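Side-chain contacts in DNA-binding protein (Sulfolobus solfataricus, PDB 3IRB), which is of unconfirmed function but binds zinc through a ribbon domain joined to an OB-fold and may bind acyl-CoA: residues A[55-60]-A[69-74]; A[14-19]-A[116-121]. All blocks are in the same frame, centred on the assembly; numbering follows the deposited sequence.

Contact 1: A[55-60]-A[69-74]; sequences RIFVPA and VKIENY
Ile-71 and Phe-57 meet where the terminal methyl of the isoleucine, CD1, comes obliquely to the phenyl ring, 3.5 Å from CE2 of Phe-57. The same methyl is almost as close to the neighbouring ring carbon, CD2, and the two side chains cross at roughly a right angle. Ile-71 arrives extended: with chi2 at -179° its CD1 is the leading atom. A second apolar touch lies further along, where CB of Ala-60 comes to the edge of the Tyr-74 ring, near its plane, 4.1 Å from CD1 of the tyrosine. No hydrogen bond joins the two segments; backbone bonds to a third strand hold them instead, Phe-57 pairing with Ser-48 and Asn-73 with Lys-49. At the nearest atoms, the Ile-71 side chain also lies about 4 Å from those of Cys-50 and Cys-64, two of the four zinc-binding cysteines, and that of Phe-57 about 5 Å from the zinc ion, so the pair forms part of the apolar surroundings of the metal site. Within the zinc ribbon, strand 46-49 runs between strands 56-58 and 69-76, antiparallel to both, while Tyr-74 continues outward onto helix 30-41.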
# COMPACT_ATOMS: atom_id res chain seq x y z
N ARG A 55 -6.00 16.23 7.07
CA ARG A 55 -5.86 14.79 6.79
C ARG A 55 -4.70 14.53 5.84
O ARG A 55 -4.52 15.26 4.85
CB ARG A 55 -7.15 14.27 6.16
CG ARG A 55 -8.33 14.20 7.12
CD ARG A 55 -9.54 13.63 6.40
NE ARG A 55 -10.67 13.40 7.29
CZ ARG A 55 -11.53 14.34 7.69
NH1 ARG A 55 -11.40 15.60 7.28
NH2 ARG A 55 -12.51 14.00 8.52
N ILE A 56 -3.93 13.46 6.13
CA ILE A 56 -2.86 13.01 5.27
C ILE A 56 -3.31 11.71 4.60
O ILE A 56 -3.78 10.84 5.29
CB ILE A 56 -1.56 12.80 6.07
CG1 ILE A 56 -1.08 14.12 6.68
CG2 ILE A 56 -0.49 12.26 5.17
CD1 ILE A 56 0.11 13.95 7.67
N PHE A 57 -3.21 11.64 3.27
CA PHE A 57 -3.70 10.51 2.50
C PHE A 57 -2.54 9.76 1.90
O PHE A 57 -1.60 10.37 1.38
CB PHE A 57 -4.61 10.94 1.35
CG PHE A 57 -5.81 11.72 1.78
CD1 PHE A 57 -6.98 11.05 2.13
CD2 PHE A 57 -5.76 13.10 1.88
CE1 PHE A 57 -8.10 11.73 2.53
CE2 PHE A 57 -6.88 13.80 2.29
CZ PHE A 57 -8.07 13.11 2.62
N VAL A 58 -2.63 8.44 1.92
CA VAL A 58 -1.68 7.60 1.21
C VAL A 58 -2.49 6.56 0.42
O VAL A 58 -3.46 6.03 0.94
CB VAL A 58 -0.67 6.93 2.18
CG1 VAL A 58 -1.35 5.86 3.07
CG2 VAL A 58 0.54 6.38 1.40
N PRO A 59 -2.16 6.34 -0.88
CA PRO A 59 -1.22 7.10 -1.71
C PRO A 59 -1.69 8.56 -1.83
O PRO A 59 -2.85 8.87 -1.55
CB PRO A 59 -1.28 6.41 -3.08
CG PRO A 59 -1.75 4.99 -2.74
CD PRO A 59 -2.70 5.17 -1.58
N ALA A 60 -0.75 9.44 -2.14
CA ALA A 60 -1.05 10.86 -2.30
C ALA A 60 -2.26 11.07 -3.21
O ALA A 60 -2.45 10.38 -4.22
CB ALA A 60 0.13 11.58 -2.85
N VAL A 69 -12.08 20.25 -1.77
CA VAL A 69 -11.02 21.16 -2.17
C VAL A 69 -9.83 20.37 -2.69
O VAL A 69 -9.58 19.20 -2.30
CB VAL A 69 -10.52 22.05 -1.00
CG1 VAL A 69 -11.64 22.94 -0.45
CG2 VAL A 69 -9.92 21.21 0.07
N LYS A 70 -9.11 21.02 -3.59
CA LYS A 70 -7.85 20.53 -4.13
C LYS A 70 -6.79 20.41 -3.01
O LYS A 70 -6.75 21.23 -2.08
CB LYS A 70 -7.36 21.51 -5.23
CG LYS A 70 -6.71 20.86 -6.43
CD LYS A 70 -5.26 20.46 -6.20
CE LYS A 70 -4.78 19.42 -7.22
N ILE A 71 -5.95 19.38 -3.10
CA ILE A 71 -4.80 19.21 -2.21
C ILE A 71 -3.52 19.50 -2.99
O ILE A 71 -3.28 18.90 -4.04
CB ILE A 71 -4.72 17.76 -1.68
CG1 ILE A 71 -6.03 17.37 -0.97
CG2 ILE A 71 -3.47 17.55 -0.75
CD1 ILE A 71 -6.04 15.93 -0.39
N GLU A 72 -2.68 20.36 -2.45
CA GLU A 72 -1.42 20.78 -3.09
C GLU A 72 -0.15 20.37 -2.37
O GLU A 72 0.94 20.39 -2.96
CB GLU A 72 -1.40 22.31 -3.18
CG GLU A 72 -2.70 22.95 -3.65
CD GLU A 72 -2.77 23.11 -5.15
OE1 GLU A 72 -1.99 22.46 -5.87
OE2 GLU A 72 -3.64 23.89 -5.59
N ASN A 73 -0.25 20.02 -1.09
CA ASN A 73 0.95 19.78 -0.29
C ASN A 73 1.27 18.29 -0.16
O ASN A 73 0.41 17.50 0.20
CB ASN A 73 0.77 20.45 1.06
CG ASN A 73 0.50 21.95 0.92
OD1 ASN A 73 -0.47 22.48 1.45
ND2 ASN A 73 1.37 22.64 0.16
N TYR A 74 2.51 17.92 -0.46
CA TYR A 74 2.91 16.53 -0.37
C TYR A 74 3.83 16.38 0.82
O TYR A 74 4.58 17.28 1.14
CB TYR A 74 3.60 16.08 -1.65
CG TYR A 74 2.70 16.28 -2.84
CD1 TYR A 74 1.68 15.39 -3.10
CD2 TYR A 74 2.87 17.37 -3.69
CE1 TYR A 74 0.83 15.58 -4.17
CE2 TYR A 74 2.04 17.56 -4.77
CZ TYR A 74 1.02 16.67 -5.01
OH TYR A 74 0.19 16.84 -6.10

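Contact 2: A[14-19]-A[116-121]; sequences LRWYDV and GLLCYA
Trp-16 brings the six-membered part of its indole to Leu-118, with CZ3 at 4.2 Å from the leucine CD2. The two side chains cross at about a right angle, and the methyl meets the ring obliquely. One turn further along the helix, Val-19 adds its CG1 to the same methyl of Leu-118, so a single leucine branch is shared by two helix residues. Leu-118 points its CB toward the helix, and with CG opposite the backbone N (chi1 -167°) its CD2 becomes the atom that meets both. Tyr-120, on the same side of the strand, leans in with its phenol: OH lies 3.8 Å from CB of Tyr-17 and, in the plane of that ring, at its edge, 4.0 Å from CD1. Over one face of the indole stands NH1 of Arg-15, 3.2 Å above the ring plane and offset toward the rim; Leu-118 CD2 comes from the other side of that plane. Segment 14-19 runs roughly antiparallel to strand 117-121, with 149° between their directions and axes 10.3 Å apart at the closest approach. Met-20 also touches both Leu-118 and Tyr-120, and Ile-105 of strand 98-109 packs against Trp-16 from the sheet. No hydrogen bond crosses between the segments: this modest, partly exposed contact is van der Waals, apolar at Leu-118 and a phenol oxygen against carbon at Tyr-17.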
# COMPACT_ATOMS: atom_id res chain seq x y z
N LEU A 14 -2.83 -14.81 -8.96
CA LEU A 14 -2.95 -13.98 -10.16
C LEU A 14 -4.11 -13.02 -9.98
O LEU A 14 -4.01 -11.86 -10.38
CB LEU A 14 -3.11 -14.78 -11.43
CG LEU A 14 -3.16 -13.91 -12.71
CD1 LEU A 14 -1.93 -13.08 -12.86
CD2 LEU A 14 -3.34 -14.79 -13.96
N ARG A 15 -5.20 -13.48 -9.36
CA ARG A 15 -6.34 -12.60 -9.11
C ARG A 15 -5.90 -11.39 -8.29
O ARG A 15 -6.31 -10.25 -8.59
CB ARG A 15 -7.47 -13.33 -8.39
CG ARG A 15 -8.78 -12.51 -8.17
CD ARG A 15 -9.01 -12.02 -6.70
NE ARG A 15 -10.14 -11.06 -6.60
CZ ARG A 15 -10.23 -10.07 -5.70
NH1 ARG A 15 -9.26 -9.88 -4.81
NH2 ARG A 15 -11.28 -9.25 -5.69
N TRP A 16 -5.15 -11.64 -7.23
CA TRP A 16 -4.71 -10.55 -6.36
C TRP A 16 -3.73 -9.64 -7.13
O TRP A 16 -3.75 -8.42 -6.98
CB TRP A 16 -4.13 -11.04 -5.01
CG TRP A 16 -5.21 -11.36 -4.00
CD1 TRP A 16 -5.59 -12.59 -3.56
CD2 TRP A 16 -6.06 -10.41 -3.35
NE1 TRP A 16 -6.64 -12.47 -2.69
CE2 TRP A 16 -6.94 -11.15 -2.53
CE3 TRP A 16 -6.18 -9.01 -3.39
CZ2 TRP A 16 -7.91 -10.53 -1.74
CZ3 TRP A 16 -7.14 -8.40 -2.60
CH2 TRP A 16 -7.99 -9.15 -1.78
N TYR A 17 -2.88 -10.23 -7.95
CA TYR A 17 -2.00 -9.41 -8.80
C TYR A 17 -2.85 -8.47 -9.68
O TYR A 17 -2.57 -7.28 -9.79
CB TYR A 17 -1.10 -10.29 -9.64
CG TYR A 17 -0.25 -9.52 -10.61
CD1 TYR A 17 0.82 -8.76 -10.15
CD2 TYR A 17 -0.55 -9.50 -11.95
CE1 TYR A 17 1.60 -8.02 -11.03
CE2 TYR A 17 0.23 -8.78 -12.84
CZ TYR A 17 1.30 -8.04 -12.37
OH TYR A 17 2.06 -7.31 -13.25
N ASP A 18 -3.89 -9.01 -10.28
CA ASP A 18 -4.77 -8.24 -11.16
C ASP A 18 -5.42 -7.06 -10.47
O ASP A 18 -5.43 -5.97 -11.01
CB ASP A 18 -5.83 -9.15 -11.77
CG ASP A 18 -5.28 -10.03 -12.84
OD1 ASP A 18 -4.16 -9.77 -13.33
OD2 ASP A 18 -5.99 -10.99 -13.18
N VAL A 19 -5.95 -7.29 -9.27
CA VAL A 19 -6.57 -6.25 -8.48
C VAL A 19 -5.56 -5.16 -8.12
O VAL A 19 -5.84 -3.96 -8.27
CB VAL A 19 -7.19 -6.83 -7.17
CG1 VAL A 19 -7.52 -5.69 -6.16
CG2 VAL A 19 -8.40 -7.68 -7.49
N GLY A 116 -4.03 3.59 2.94
CA GLY A 116 -3.11 2.51 3.23
C GLY A 116 -2.64 1.93 1.92
O GLY A 116 -2.99 2.44 0.87
N LEU A 117 -1.86 0.86 2.01
CA LEU A 117 -1.27 0.26 0.86
C LEU A 117 -1.61 -1.22 0.88
O LEU A 117 -1.34 -1.90 1.88
CB LEU A 117 0.25 0.47 0.92
CG LEU A 117 0.67 1.92 0.78
CD1 LEU A 117 2.17 2.03 0.98
CD2 LEU A 117 0.24 2.49 -0.53
N LEU A 118 -2.21 -1.70 -0.21
CA LEU A 118 -2.44 -3.14 -0.41
C LEU A 118 -1.13 -3.76 -0.88
O LEU A 118 -0.65 -3.42 -1.95
CB LEU A 118 -3.56 -3.35 -1.42
CG LEU A 118 -4.19 -4.73 -1.56
CD1 LEU A 118 -4.77 -5.22 -0.23
CD2 LEU A 118 -5.25 -4.66 -2.66
N CYS A 119 -0.58 -4.66 -0.06
CA CYS A 119 0.75 -5.17 -0.22
C CYS A 119 0.78 -6.67 -0.10
O CYS A 119 -0.10 -7.29 0.50
CB CYS A 119 1.67 -4.62 0.89
SG CYS A 119 1.87 -2.85 0.97
N TYR A 120 1.84 -7.26 -0.65
CA TYR A 120 2.27 -8.59 -0.28
C TYR A 120 3.08 -8.54 1.01
O TYR A 120 3.93 -7.67 1.17
CB TYR A 120 3.19 -9.14 -1.35
CG TYR A 120 2.54 -9.38 -2.67
CD1 TYR A 120 1.52 -10.32 -2.80
CD2 TYR A 120 2.98 -8.70 -3.79
CE1 TYR A 120 0.94 -10.57 -4.05
CE2 TYR A 120 2.42 -8.94 -5.02
CZ TYR A 120 1.41 -9.86 -5.15
OH TYR A 120 0.91 -10.07 -6.40
N ALA A 121 2.81 -9.49 1.91
CA ALA A 121 3.53 -9.57 3.18
C ALA A 121 4.02 -11.00 3.36
O ALA A 121 3.35 -11.94 2.93
CB ALA A 121 2.61 -9.15 4.37

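How the contacts relate
The centres of contact 1 and contact 2 are 23 Å apart, on opposite sides of the chain's centre, yet the two meet through the sheet. Strand 56-58 of the zinc ribbon runs parallel to strand 114-123 of the OB-fold, and a probable hydrogen bond from Gly-116 N to Val-58 O (3.2 Å) joins them, with Pro-59 packing on Leu-117 beside it. Along the chain, contact 1 is nested within the long loop closed by contact 2: helix 12-28 comes first, then the ribbon, then the strand that comes back to lie against the helix. The sheet therefore runs on from one domain to the other, tying the metal-binding ribbon to the OB-fold.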